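Local coordinates for NO-binding heme-dependent sensor protein (PDB 4U9B), which binds heme and, through it, nitric oxide, and probably serves as an H-NOX gas sensor in bacterial signalling, at residues R137-E143 against H161-H166. Residues are numbered along the deposited sequence; the frame is centred on the assembly and turned at random. Where two conformers were deposited one is given.
Sequences RLCFCAE and HDTCMH. With ZN (zinc ion), chain D; HEM (protoporphyrin IX containing Fe), chain B.
H161 and C139 meet at a zinc ion that ties the first turn of helix 139-152 to strand 156-163 and the loop after it. The H161 side chain can be followed outward. Its CB passes 3.8 Å from E143 OE1, and with CG anti to the backbone N (chi1 -173°) the ring is carried out to the zinc. ND1 donates a nearly straight hydrogen bond of 3.0 Å to E143 OE1, which lies in the imidazole plane although the carboxylate is turned 58° from it. CE1 faces C139 SG at the ring edge, CD2 has T163 O near it in the ring plane, and NE2 binds zinc at 2.1 Å. Gripped by E143 at ND1 and by zinc at NE2, the ring is fixed in its rotation; the carboxylate probably makes NE2 a stronger electron donor, and its OE2 is held by a salt bridge to K67. C139 SG and C164 SG each bind the metal at 2.3 Å, and C172 of strand 172-179 completes the site. C164 SG also accepts a hydrogen bond from the backbone N of H166. The H166 ring is no zinc ligand but lies beside the metal site, in an aromatic cluster with F140 and H161: CD2 is 3.4 Å from C139 SG and nears the F140 ring edge. A water links H166 NE2 to R137 O and F140 N. An alanine in place of H166 is likely to deprive this water of a partner and uncover the flank of C139 SG. Three cysteines and one histidine make a site typical of structural zinc, here joining helix and sheet beside the heme pocket of the H-NOX fold.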
ATOM      1  N   ARG A 137      -0.779  10.379   3.165  1.00 21.65           N
ATOM      2  CA  ARG A 137      -1.515  10.665   1.936  0.65 22.52           C
ATOM      3  C   ARG A 137      -1.207   9.633   0.853  1.00 21.26           C
ATOM      4  O   ARG A 137      -0.899   9.967  -0.293  1.00 21.82           O
ATOM      5  CB  ARG A 137      -1.207  12.081   1.448  0.65 23.94           C
ATOM      6  CG  ARG A 137      -1.454  13.143   2.511  0.65 26.15           C
ATOM      7  CD  ARG A 137      -1.831  14.489   1.913  0.65 31.11           C
ATOM      8  NE  ARG A 137      -1.033  14.820   0.739  0.65 32.86           N
ATOM      9  CZ  ARG A 137      -1.363  15.750  -0.152  0.65 36.79           C
ATOM     10  NH1 ARG A 137      -2.486  16.446  -0.014  0.65 40.13           N
ATOM     11  NH2 ARG A 137      -0.572  15.980  -1.191  0.65 38.16           N
ATOM     12  N   LEU A 138      -1.327   8.363   1.228  1.00 19.44           N
ATOM     13  CA  LEU A 138      -1.022   7.249   0.328  1.00 18.36           C
ATOM     14  C   LEU A 138      -2.281   6.534  -0.161  1.00 16.91           C
ATOM     15  O   LEU A 138      -2.312   5.308  -0.272  1.00 17.17           O
ATOM     16  CB  LEU A 138      -0.095   6.253   1.032  1.00 19.68           C
ATOM     17  CG  LEU A 138       1.373   6.670   1.126  1.00 18.67           C
ATOM     18  CD1 LEU A 138       2.103   5.812   2.149  1.00 20.45           C
ATOM     19  CD2 LEU A 138       2.042   6.554  -0.233  1.00 20.50           C
ATOM     20  N   CYS A 139      -3.314   7.303  -0.472  1.00 17.20           N
ATOM     21  CA  CYS A 139      -4.575   6.723  -0.923  1.00 15.53           C
ATOM     22  C   CYS A 139      -4.406   5.942  -2.223  1.00 16.48           C
ATOM     23  O   CYS A 139      -5.134   4.983  -2.474  1.00 18.27           O
ATOM     24  CB  CYS A 139      -5.631   7.812  -1.103  1.00 17.63           C
ATOM     25  SG  CYS A 139      -5.167   9.097  -2.277  1.00 20.07           S
ATOM     26  N   PHE A 140      -3.443   6.340  -3.050  1.00 18.42           N
ATOM     27  CA  PHE A 140      -3.222   5.639  -4.310  1.00 20.50           C
ATOM     28  C   PHE A 140      -2.540   4.301  -4.052  1.00 21.20           C
ATOM     29  O   PHE A 140      -2.714   3.351  -4.818  1.00 19.27           O
ATOM     30  CB  PHE A 140      -2.402   6.494  -5.279  1.00 22.02           C
ATOM     31  CG  PHE A 140      -3.240   7.406  -6.132  1.00 26.02           C
ATOM     32  CD1 PHE A 140      -3.780   8.566  -5.607  1.00 27.11           C
ATOM     33  CD2 PHE A 140      -3.490   7.097  -7.459  1.00 29.29           C
ATOM     34  CE1 PHE A 140      -4.552   9.404  -6.389  1.00 27.54           C
ATOM     35  CE2 PHE A 140      -4.263   7.932  -8.246  1.00 30.45           C
ATOM     36  CZ  PHE A 140      -4.796   9.085  -7.707  1.00 30.65           C
ATOM     37  N   CYS A 141      -1.780   4.221  -2.965  1.00 19.54           N
ATOM     38  CA  CYS A 141      -1.202   2.950  -2.547  1.00 18.68           C
ATOM     39  C   CYS A 141      -2.322   2.045  -2.035  1.00 18.00           C
ATOM     40  O   CYS A 141      -2.321   0.838  -2.283  1.00 19.34           O
ATOM     41  CB  CYS A 141      -0.132   3.167  -1.471  1.00 18.00           C
ATOM     42  SG  CYS A 141       0.764   1.671  -0.971  1.00 20.83           S
ATOM     43  N   ALA A 142      -3.284   2.639  -1.335  1.00 17.95           N
ATOM     44  CA  ALA A 142      -4.453   1.903  -0.858  1.00 17.39           C
ATOM     45  C   ALA A 142      -5.245   1.351  -2.036  1.00 17.08           C
ATOM     46  O   ALA A 142      -5.687   0.198  -2.020  1.00 18.14           O
ATOM     47  CB  ALA A 142      -5.341   2.798   0.000  1.00 18.26           C
ATOM     48  N   GLU A 143      -5.431   2.184  -3.055  1.00 18.79           N
ATOM     49  CA  GLU A 143      -6.168   1.776  -4.243  1.00 20.02           C
ATOM     50  C   GLU A 143      -5.444   0.606  -4.900  1.00 19.71           C
ATOM     51  O   GLU A 143      -6.062  -0.393  -5.268  1.00 22.14           O
ATOM     52  CB  GLU A 143      -6.321   2.954  -5.223  1.00 22.65           C
ATOM     53  CG  GLU A 143      -7.258   2.668  -6.384  1.00 27.07           C
ATOM     54  CD  GLU A 143      -7.558   3.887  -7.241  1.00 28.45           C
ATOM     55  OE1 GLU A 143      -7.745   4.993  -6.694  1.00 28.57           O
ATOM     56  OE2 GLU A 143      -7.619   3.729  -8.475  1.00 31.14           O
ATOM     57  N   HIS A 161     -12.990   6.919  -6.848  1.00 21.71           N
ATOM     58  CA  HIS A 161     -12.187   7.620  -5.859  1.00 21.33           C
ATOM     59  C   HIS A 161     -12.493   9.110  -6.006  1.00 22.45           C
ATOM     60  O   HIS A 161     -11.630   9.900  -6.389  1.00 24.30           O
ATOM     61  CB  HIS A 161     -10.708   7.286  -6.094  1.00 23.31           C
ATOM     62  CG  HIS A 161      -9.768   7.800  -5.047  1.00 23.15           C
ATOM     63  ND1 HIS A 161      -8.500   7.283  -4.886  1.00 21.74           N
ATOM     64  CD2 HIS A 161      -9.889   8.790  -4.132  1.00 24.08           C
ATOM     65  CE1 HIS A 161      -7.884   7.926  -3.910  1.00 21.79           C
ATOM     66  NE2 HIS A 161      -8.705   8.847  -3.437  1.00 23.26           N
ATOM     67  N   ASP A 162     -13.739   9.480  -5.704  1.00 24.62           N
ATOM     68  CA  ASP A 162     -14.278  10.789  -6.077  1.00 26.17           C
ATOM     69  C   ASP A 162     -14.159  11.848  -4.978  1.00 24.96           C
ATOM     70  O   ASP A 162     -14.423  13.027  -5.218  1.00 24.87           O
ATOM     71  CB  ASP A 162     -15.745  10.650  -6.491  1.00 28.12           C
ATOM     72  CG  ASP A 162     -15.924   9.814  -7.748  1.00 31.01           C
ATOM     73  OD1 ASP A 162     -15.023   9.827  -8.614  1.00 31.24           O
ATOM     74  OD2 ASP A 162     -16.969   9.145  -7.875  1.00 34.13           O
ATOM     75  N   THR A 163     -13.793  11.421  -3.776  1.00 24.33           N
ATOM     76  CA  THR A 163     -13.344  12.334  -2.730  1.00 26.66           C
ATOM     77  C   THR A 163     -11.894  11.980  -2.450  1.00 25.94           C
ATOM     78  O   THR A 163     -11.571  10.803  -2.292  1.00 24.67           O
ATOM     79  CB  THR A 163     -14.183  12.217  -1.441  1.00 27.63           C
ATOM     80  OG1 THR A 163     -15.568  12.413  -1.744  1.00 29.60           O
ATOM     81  CG2 THR A 163     -13.739  13.252  -0.408  1.00 27.98           C
ATOM     82  N   CYS A 164     -11.020  12.984  -2.408  1.00 23.91           N
ATOM     83  CA  CYS A 164      -9.592  12.723  -2.260  1.00 24.84           C
ATOM     84  C   CYS A 164      -8.857  13.832  -1.523  1.00 26.68           C
ATOM     85  O   CYS A 164      -9.097  15.019  -1.749  1.00 26.31           O
ATOM     86  CB  CYS A 164      -8.951  12.515  -3.632  1.00 22.75           C
ATOM     87  SG  CYS A 164      -7.223  11.996  -3.557  1.00 21.59           S
ATOM     88  N   MET A 165      -7.945  13.420  -0.647  1.00 25.15           N
ATOM     89  CA  MET A 165      -7.123  14.343   0.123  1.00 25.78           C
ATOM     90  C   MET A 165      -6.237  15.205  -0.768  1.00 28.87           C
ATOM     91  O   MET A 165      -5.887  16.330  -0.410  1.00 29.36           O
ATOM     92  CB  MET A 165      -6.247  13.570   1.110  1.00 23.46           C
ATOM     93  CG  MET A 165      -7.018  12.769   2.145  1.00 22.95           C
ATOM     94  SD  MET A 165      -5.938  11.863   3.272  1.00 24.34           S
ATOM     95  CE  MET A 165      -5.300  13.205   4.264  1.00 23.20           C
ATOM     96  N   HIS A 166      -5.864  14.672  -1.928  1.00 27.78           N
ATOM     97  CA  HIS A 166      -4.950  15.379  -2.817  1.00 30.19           C
ATOM     98  C   HIS A 166      -5.592  16.609  -3.455  1.00 34.30           C
ATOM     99  O   HIS A 166      -4.906  17.397  -4.107  1.00 35.50           O
ATOM    100  CB  HIS A 166      -4.439  14.440  -3.909  1.00 31.52           C
ATOM    101  CG  HIS A 166      -3.546  13.354  -3.398  1.00 32.69           C
ATOM    102  ND1 HIS A 166      -2.323  13.608  -2.814  1.00 34.99           N
ATOM    103  CD2 HIS A 166      -3.700  12.009  -3.379  1.00 35.96           C
ATOM    104  CE1 HIS A 166      -1.763  12.466  -2.457  1.00 34.69           C
ATOM    105  NE2 HIS A 166      -2.576  11.481  -2.790  1.00 35.65           N
TER
HETATM  106 ZN    ZN D 203      -7.282  10.050  -2.415  1.00 20.46          ZN
HETATM  107  CHA HEM B 201       0.680   0.224   5.525  1.00 18.94           C
HETATM  108  CHB HEM B 201      -3.596  -0.047   3.276  1.00 17.84           C
HETATM  109  CHC HEM B 201      -3.481  -4.865   3.539  1.00 22.34           C
HETATM  110  CHD HEM B 201       0.111  -4.489   6.775  1.00 19.74           C
HETATM  111  C1A HEM B 201      -0.396   0.535   4.731  1.00 16.36           C
HETATM  112  C2A HEM B 201      -0.545   1.721   3.912  1.00 17.66           C
HETATM  113  C3A HEM B 201      -1.727   1.635   3.293  1.00 19.07           C
HETATM  114  C4A HEM B 201      -2.365   0.403   3.695  1.00 16.69           C
HETATM  115  CMA HEM B 201      -2.334   2.654   2.312  1.00 18.26           C
HETATM  116  CAA HEM B 201       0.475   2.875   3.777  1.00 20.86           C
HETATM  117  CBA HEM B 201       0.555   3.691   5.070  1.00 20.90           C
HETATM  118  CGA HEM B 201      -0.468   4.805   5.136  1.00 20.79           C
HETATM  119  O1A HEM B 201      -0.464   5.554   6.152  1.00 18.80           O
HETATM  120  O2A HEM B 201      -1.288   4.964   4.194  1.00 20.05           O
HETATM  121  C1B HEM B 201      -3.921  -1.369   3.094  1.00 19.64           C
HETATM  122  C2B HEM B 201      -5.016  -1.871   2.296  1.00 17.62           C
HETATM  123  C3B HEM B 201      -4.997  -3.215   2.376  1.00 20.65           C
HETATM  124  C4B HEM B 201      -3.868  -3.586   3.211  1.00 21.45           C
HETATM  125  CMB HEM B 201      -5.995  -0.934   1.553  1.00 17.93           C
HETATM  126  CAB HEM B 201      -5.917  -4.272   1.719  1.00 22.02           C
HETATM  127  CBB HEM B 201      -6.679  -4.029   0.649  1.00 25.41           C
HETATM  128  C1C HEM B 201      -2.496  -5.193   4.448  1.00 23.21           C
HETATM  129  C2C HEM B 201      -2.131  -6.533   4.848  1.00 23.38           C
HETATM  130  C3C HEM B 201      -1.147  -6.459   5.752  1.00 21.14           C
HETATM  131  C4C HEM B 201      -0.842  -5.047   5.950  1.00 21.92           C
HETATM  132  CMC HEM B 201      -2.795  -7.817   4.309  1.00 25.31           C
HETATM  133  CAC HEM B 201      -0.491  -7.704   6.404  1.00 24.26           C
HETATM  134  CBC HEM B 201       0.305  -7.640   7.477  1.00 34.22           C
HETATM  135  C1D HEM B 201       0.650  -3.227   6.659  1.00 20.11           C
HETATM  136  C2D HEM B 201       1.908  -2.824   7.243  1.00 20.12           C
HETATM  137  C3D HEM B 201       2.085  -1.358   6.854  1.00 18.80           C
HETATM  138  C4D HEM B 201       0.919  -1.014   6.077  1.00 18.66           C
HETATM  139  CMD HEM B 201       2.876  -3.690   8.071  1.00 21.15           C
HETATM  140  CAD HEM B 201       3.261  -0.433   7.209  1.00 19.68           C
HETATM  141  CBD HEM B 201       2.989   0.285   8.527  1.00 20.18           C
HETATM  142  CGD HEM B 201       4.155   1.186   8.835  1.00 20.63           C
HETATM  143  O1D HEM B 201       4.903   1.520   7.884  1.00 22.04           O
HETATM  144  O2D HEM B 201       4.339   1.573  10.022  1.00 21.26           O
HETATM  145  NA  HEM B 201      -1.524  -0.253   4.569  1.00 17.74           N
HETATM  146  NB  HEM B 201      -3.239  -2.435   3.634  1.00 20.43           N
HETATM  147  NC  HEM B 201      -1.688  -4.311   5.142  1.00 21.71           N
HETATM  148  ND  HEM B 201       0.099  -2.138   5.983  1.00 19.89           N
HETATM  149 FE   HEM B 201      -1.700  -2.247   5.000  1.00 20.95          FE
HETATM  150  O   HOH W   1      -1.367   8.556  -2.797  1.00 25.14           O